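Local coordinates for glutamate--tRNA ligase, cytoplasmic (Saccharomyces cerevisiae, PDB 2HRA), which attaches glutamate to its cognate tRNA using ATP, and through the N-terminal GST-fold domain described here binds the cofactor Arc1p, at residues R41-L46 with S79-I84; K95-A100 with D139-G144. All blocks are in the same frame, centred on the assembly; numbering follows the deposited sequence.

How the contacts relate
The chain first builds the N-terminal part of this GST-fold domain. Strand 21-26, helix 34-46 and strands 51-56 and 64-66 come first, and helix 73-80 follows. Contact 1 (41-46 with 79-84) closes this section by bringing the turn after helix 73-80 back to helix 34-46. Helix 90-104 comes next and opens contact 2. That contact (95-100 with 139-144) closes after helix 109-122, when helix 137-148 lies down beside helix 90-104. The two loops run in series and do not cross. Their centres are about 16 Å apart. They meet where Ile42 packs on Val140, which ties helix 34-46 to the all-helical C-terminal part.

Contact 1 (R41-L46 with S79-I84); sequences RIVNAL and SKFAAI
Val43 meets both Phe81 and Ile84 because its CG1 stands anti to the backbone N (chi1 170°) and CG2 anti to the carbonyl carbon. The two methyls then face the other segment as a fork. Ile84 has CG1 anti to its own carbonyl carbon (chi1 -66°), and the extended second torsion carries CD1 on to the helix backbone. Ile84 CD1 ends 3.3 Å from Val43 CA, tighter than usual for two carbons. Ile84 CD1 also lies 3.7 Å from Val43 CG1, and it presses close to the Val43 carbonyl oxygen. Ile84 CG2 is 3.8 Å from Ile42 CG2 and 3.9 Å from Leu46 CD1, so Ile84 spans Ile42 and Val43 on one turn and Leu46 on the next.

Phe81 meets the methyls of Val43. Val43 CG1 sits over one face of the Phe81 ring, 3.9 Å from the centroid and 16° off the normal, which makes a CH-pi contact. Val43 CG2 lies 3.9 Å from Phe81 CB, nearer the root of the ring. Lys80 CG lies over the rim of the opposite face. With an alanine in place of Phe81, Val43 CG1 would probably lose its aromatic partner and a gap would open beside Val43 and Ile51. No hydrogen bond joins the segments. Within 79-84, Ile84 N bonds to Phe81 O at 3.0 Å, closing a turn from which both Phe81 and Ile84 point to the helix.

Asn44 bonds to Ser50 and Ile51, fixing the way from helix to strand. The turn after helix 73-80 thus packs on the C-terminal end of helix 34-46. This is the helix of the beta-alpha-beta crossover from strand 21-26 to parallel strand 51-56, as in the thioredoxin-like N-terminal half of GST folds.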
loop_
_atom_site.group_PDB
_atom_site.type_symbol
_atom_site.label_atom_id
_atom_site.label_comp_id
_atom_site.label_asym_id
_atom_site.label_seq_id
_atom_site.Cartn_x
_atom_site.Cartn_y
_atom_site.Cartn_z
ATOM N N ARG A 41 -6.354 5.627 4.242
ATOM C CA ARG A 41 -7.571 5.950 3.505
ATOM C C ARG A 41 -8.728 5.031 3.858
ATOM O O ARG A 41 -9.878 5.480 3.952
ATOM C CB ARG A 41 -7.297 5.963 2.004
ATOM C CG ARG A 41 -6.359 7.096 1.640
ATOM C CD ARG A 41 -5.640 6.901 0.316
ATOM N NE ARG A 41 -6.525 6.847 -0.853
ATOM C CZ ARG A 41 -6.989 7.898 -1.546
ATOM N NH1 ARG A 41 -6.746 9.167 -1.194
ATOM N NH2 ARG A 41 -7.768 7.679 -2.589
ATOM N N ILE A 42 -8.424 3.750 4.078
ATOM C CA ILE A 42 -9.437 2.792 4.492
ATOM C C ILE A 42 -9.968 3.158 5.875
ATOM O O ILE A 42 -11.173 3.205 6.115
ATOM C CB ILE A 42 -8.878 1.331 4.456
ATOM C CG1 ILE A 42 -8.559 0.946 2.998
ATOM C CG2 ILE A 42 -9.914 0.348 5.126
ATOM C CD1 ILE A 42 -7.602 -0.292 2.811
ATOM N N VAL A 43 -9.052 3.443 6.788
ATOM C CA VAL A 43 -9.422 3.823 8.143
ATOM C C VAL A 43 -10.343 5.066 8.154
ATOM O O VAL A 43 -11.440 5.057 8.767
ATOM C CB VAL A 43 -8.163 4.083 8.990
ATOM C CG1 VAL A 43 -8.532 4.726 10.325
ATOM C CG2 VAL A 43 -7.388 2.795 9.206
ATOM N N ASN A 44 -9.938 6.126 7.464
ATOM C CA ASN A 44 -10.762 7.348 7.463
ATOM C C ASN A 44 -12.068 7.200 6.690
ATOM O O ASN A 44 -13.031 7.901 6.993
ATOM C CB ASN A 44 -9.999 8.549 6.921
ATOM C CG ASN A 44 -8.881 9.024 7.843
ATOM O OD1 ASN A 44 -8.961 8.982 9.076
ATOM N ND2 ASN A 44 -7.850 9.524 7.236
ATOM N N ALA A 45 -12.091 6.311 5.685
ATOM C CA ALA A 45 -13.323 5.974 4.981
ATOM C C ALA A 45 -14.386 5.417 5.917
ATOM O O ALA A 45 -15.550 5.749 5.779
ATOM C CB ALA A 45 -13.069 4.985 3.874
ATOM N N LEU A 46 -13.960 4.559 6.851
ATOM C CA LEU A 46 -14.856 3.892 7.809
ATOM C C LEU A 46 -14.934 4.525 9.183
ATOM O O LEU A 46 -15.785 4.164 9.980
ATOM C CB LEU A 46 -14.408 2.445 8.005
ATOM C CG LEU A 46 -14.345 1.590 6.758
ATOM C CD1 LEU A 46 -13.865 0.216 7.148
ATOM C CD2 LEU A 46 -15.734 1.547 6.111
ATOM N N SER A 79 -2.508 -2.480 13.551
ATOM C CA SER A 79 -2.716 -2.929 14.921
ATOM C C SER A 79 -3.387 -1.853 15.775
ATOM O O SER A 79 -4.178 -2.156 16.693
ATOM C CB SER A 79 -1.362 -3.331 15.511
ATOM O OG SER A 79 -1.470 -3.502 16.905
ATOM N N LYS A 80 -3.071 -0.597 15.473
ATOM C CA LYS A 80 -3.702 0.549 16.122
ATOM C C LYS A 80 -5.168 0.611 15.740
ATOM O O LYS A 80 -6.023 0.904 16.587
ATOM C CB LYS A 80 -3.029 1.839 15.675
ATOM C CG LYS A 80 -3.269 3.043 16.553
ATOM C CD LYS A 80 -2.751 4.286 15.826
ATOM C CE LYS A 80 -2.112 5.286 16.741
ATOM N NZ LYS A 80 -3.124 6.014 17.558
ATOM N N PHE A 81 -5.460 0.363 14.466
ATOM C CA PHE A 81 -6.844 0.412 14.003
ATOM C C PHE A 81 -7.387 -0.989 13.772
ATOM O O PHE A 81 -7.950 -1.293 12.725
ATOM C CB PHE A 81 -6.952 1.316 12.777
ATOM C CG PHE A 81 -6.583 2.740 13.072
ATOM C CD1 PHE A 81 -5.342 3.238 12.742
ATOM C CD2 PHE A 81 -7.472 3.565 13.751
ATOM C CE1 PHE A 81 -5.002 4.533 13.038
ATOM C CE2 PHE A 81 -7.135 4.855 14.053
ATOM C CZ PHE A 81 -5.893 5.340 13.702
ATOM N N ALA A 82 -7.243 -1.828 14.800
ATOM C CA ALA A 82 -7.590 -3.248 14.688
ATOM C C ALA A 82 -9.082 -3.474 14.445
ATOM O O ALA A 82 -9.460 -4.447 13.791
ATOM C CB ALA A 82 -7.134 -3.996 15.932
ATOM N N ALA A 83 -9.909 -2.552 14.938
ATOM C CA ALA A 83 -11.349 -2.546 14.687
ATOM C C ALA A 83 -11.694 -2.510 13.214
ATOM O O ALA A 83 -12.674 -3.127 12.802
ATOM C CB ALA A 83 -12.018 -1.353 15.398
ATOM N N ILE A 84 -10.896 -1.782 12.429
ATOM C CA ILE A 84 -11.071 -1.706 10.985
ATOM C C ILE A 84 -10.453 -2.908 10.260
ATOM O O ILE A 84 -11.095 -3.520 9.404
ATOM C CB ILE A 84 -10.503 -0.359 10.428
ATOM C CG1 ILE A 84 -11.378 0.786 11.003
ATOM C CG2 ILE A 84 -10.421 -0.370 8.856
ATOM C CD1 ILE A 84 -11.172 2.127 10.346
#

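Contact 2 (K95-A100 with D139-G144); sequences KWVNLA and DVACWG
Trp96 O is met by two groups. Ala100 N donates its helical hydrogen bond to Trp96 O at 3.1 Å, and Cys142 SG of the facing helix comes to 3.5 Å from Trp96 O. The sulfur reaches this spot because SG is anti to the Cys142 carbonyl carbon (chi1 -66°) and beside the backbone N. There Cys142 SG also packs on Ala100 CB, 3.8 Å away. It only grazes the Trp96 ring, obliquely, at CE3.

Small side chains let the helices come close. The axes of 95-100 and 139-144 approach to 8.1 Å and run nearly parallel, 12° apart. Ala100 is pressed onto the opposite backbone, with Ala100 CB 3.2 Å from Ala141 O. Ala100 CB also meets Ala141 CB at 3.8 Å. Val97 adds the branch anti to its carbonyl carbon, and Val97 CG2 touches Ala141 CB at 4.0 Å. Ala141 thus rests between Val97 and Ala100, one turn apart. All the touching residues are buried, and no hydrogen bond crosses between the segments.

Asp139 turns away from this interface. It binds the backbone N of Ser136, consistent with a capping box at the start of its helix, and it also bonds to Ile129 and Trp167. Ile129 and Trp167 both lie in regions that interact with Arc1p.

Helix 90-104 and helix 137-148 pair inside the C-terminal helical part. Helix 109-122 lies against Trp96 and Leu99, and helix 162-172 packs on Cys142 and Trp143. Phe74 of helix 73-80 touches both Val97 and Ala141.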
loop_
_atom_site.group_PDB
_atom_site.type_symbol
_atom_site.label_atom_id
_atom_site.label_comp_id
_atom_site.label_asym_id
_atom_site.label_seq_id
_atom_site.Cartn_x
_atom_site.Cartn_y
_atom_site.Cartn_z
ATOM N N LYS A 95 2.029 -13.191 6.869
ATOM C CA LYS A 95 2.811 -13.798 5.764
ATOM C C LYS A 95 2.762 -12.967 4.506
ATOM O O LYS A 95 3.749 -12.857 3.779
ATOM C CB LYS A 95 2.266 -15.169 5.375
ATOM C CG LYS A 95 2.348 -16.261 6.421
ATOM C CD LYS A 95 2.197 -17.657 5.797
ATOM C CE LYS A 95 1.342 -17.710 4.479
ATOM N NZ LYS A 95 2.138 -17.648 3.188
ATOM N N TRP A 96 1.590 -12.422 4.203
ATOM C CA TRP A 96 1.404 -11.745 2.951
ATOM C C TRP A 96 1.872 -10.311 3.068
ATOM O O TRP A 96 2.379 -9.745 2.134
ATOM C CB TRP A 96 -0.047 -11.856 2.477
ATOM C CG TRP A 96 -0.353 -13.231 2.053
ATOM C CD1 TRP A 96 -1.019 -14.188 2.766
ATOM C CD2 TRP A 96 0.045 -13.852 0.817
ATOM N NE1 TRP A 96 -1.051 -15.369 2.049
ATOM C CE2 TRP A 96 -0.412 -15.179 0.848
ATOM C CE3 TRP A 96 0.735 -13.405 -0.314
ATOM C CZ2 TRP A 96 -0.192 -16.073 -0.208
ATOM C CZ3 TRP A 96 0.955 -14.283 -1.347
ATOM C CH2 TRP A 96 0.494 -15.601 -1.298
ATOM N N VAL A 97 1.696 -9.713 4.222
ATOM C CA VAL A 97 2.288 -8.409 4.485
ATOM C C VAL A 97 3.805 -8.481 4.445
ATOM O O VAL A 97 4.444 -7.596 3.903
ATOM C CB VAL A 97 1.852 -7.883 5.828
ATOM C CG1 VAL A 97 2.628 -6.604 6.143
ATOM C CG2 VAL A 97 0.334 -7.640 5.786
ATOM N N ASN A 98 4.379 -9.542 5.009
ATOM C CA ASN A 98 5.825 -9.781 4.894
ATOM C C ASN A 98 6.282 -9.907 3.451
ATOM O O ASN A 98 7.293 -9.313 3.054
ATOM C CB ASN A 98 6.215 -11.043 5.661
ATOM C CG ASN A 98 6.132 -10.861 7.170
ATOM O OD1 ASN A 98 6.206 -9.741 7.688
ATOM N ND2 ASN A 98 5.992 -11.967 7.888
ATOM N N LEU A 99 5.564 -10.693 2.651
ATOM C CA LEU A 99 5.916 -10.830 1.232
ATOM C C LEU A 99 5.919 -9.482 0.514
ATOM O O LEU A 99 6.822 -9.176 -0.270
ATOM C CB LEU A 99 4.940 -11.778 0.501
ATOM C CG LEU A 99 5.325 -12.014 -0.973
ATOM C CD1 LEU A 99 6.608 -12.840 -1.091
ATOM C CD2 LEU A 99 4.193 -12.645 -1.766
ATOM N N ALA A 100 4.900 -8.665 0.784
ATOM C CA ALA A 100 4.793 -7.371 0.144
ATOM C C ALA A 100 5.966 -6.476 0.546
ATOM O O ALA A 100 6.602 -5.856 -0.288
ATOM C CB ALA A 100 3.428 -6.693 0.525
ATOM N N ASP A 139 -4.138 -7.653 1.134
ATOM C CA ASP A 139 -4.347 -7.055 -0.167
ATOM C C ASP A 139 -3.767 -5.643 -0.203
ATOM O O ASP A 139 -3.192 -5.228 -1.201
ATOM C CB ASP A 139 -5.851 -7.014 -0.500
ATOM C CG ASP A 139 -6.463 -8.387 -0.561
ATOM O OD1 ASP A 139 -7.133 -8.776 0.435
ATOM O OD2 ASP A 139 -6.251 -9.092 -1.576
ATOM N N VAL A 140 -3.912 -4.904 0.895
ATOM C CA VAL A 140 -3.474 -3.505 0.928
ATOM C C VAL A 140 -1.970 -3.433 0.811
ATOM O O VAL A 140 -1.421 -2.643 0.042
ATOM C CB VAL A 140 -3.982 -2.815 2.222
ATOM C CG1 VAL A 140 -3.430 -1.433 2.370
ATOM C CG2 VAL A 140 -5.516 -2.788 2.242
ATOM N N ALA A 141 -1.301 -4.290 1.551
ATOM C CA ALA A 141 0.140 -4.320 1.538
ATOM C C ALA A 141 0.675 -4.760 0.187
ATOM O O ALA A 141 1.635 -4.156 -0.318
ATOM C CB ALA A 141 0.663 -5.220 2.670
ATOM N N CYS A 142 0.075 -5.799 -0.418
ATOM C CA CYS A 142 0.574 -6.288 -1.701
ATOM C C CYS A 142 0.249 -5.328 -2.823
ATOM O O CYS A 142 1.073 -5.134 -3.730
ATOM C CB CYS A 142 0.083 -7.710 -2.002
ATOM S SG CYS A 142 0.741 -8.972 -0.877
ATOM N N TRP A 143 -0.910 -4.690 -2.764
ATOM C CA TRP A 143 -1.265 -3.730 -3.807
ATOM C C TRP A 143 -0.357 -2.508 -3.769
ATOM O O TRP A 143 0.177 -2.087 -4.804
ATOM C CB TRP A 143 -2.702 -3.275 -3.708
ATOM C CG TRP A 143 -3.201 -2.656 -5.003
ATOM C CD1 TRP A 143 -3.874 -3.297 -5.968
ATOM C CD2 TRP A 143 -3.091 -1.275 -5.430
ATOM N NE1 TRP A 143 -4.190 -2.426 -6.984
ATOM C CE2 TRP A 143 -3.706 -1.182 -6.680
ATOM C CE3 TRP A 143 -2.498 -0.119 -4.882
ATOM C CZ2 TRP A 143 -3.765 0.019 -7.407
ATOM C CZ3 TRP A 143 -2.564 1.055 -5.587
ATOM C CH2 TRP A 143 -3.207 1.124 -6.833
ATOM N N GLY A 144 -0.170 -1.955 -2.581
ATOM C CA GLY A 144 0.746 -0.830 -2.377
ATOM C C GLY A 144 2.157 -1.134 -2.815
ATOM O O GLY A 144 2.777 -0.352 -3.532
#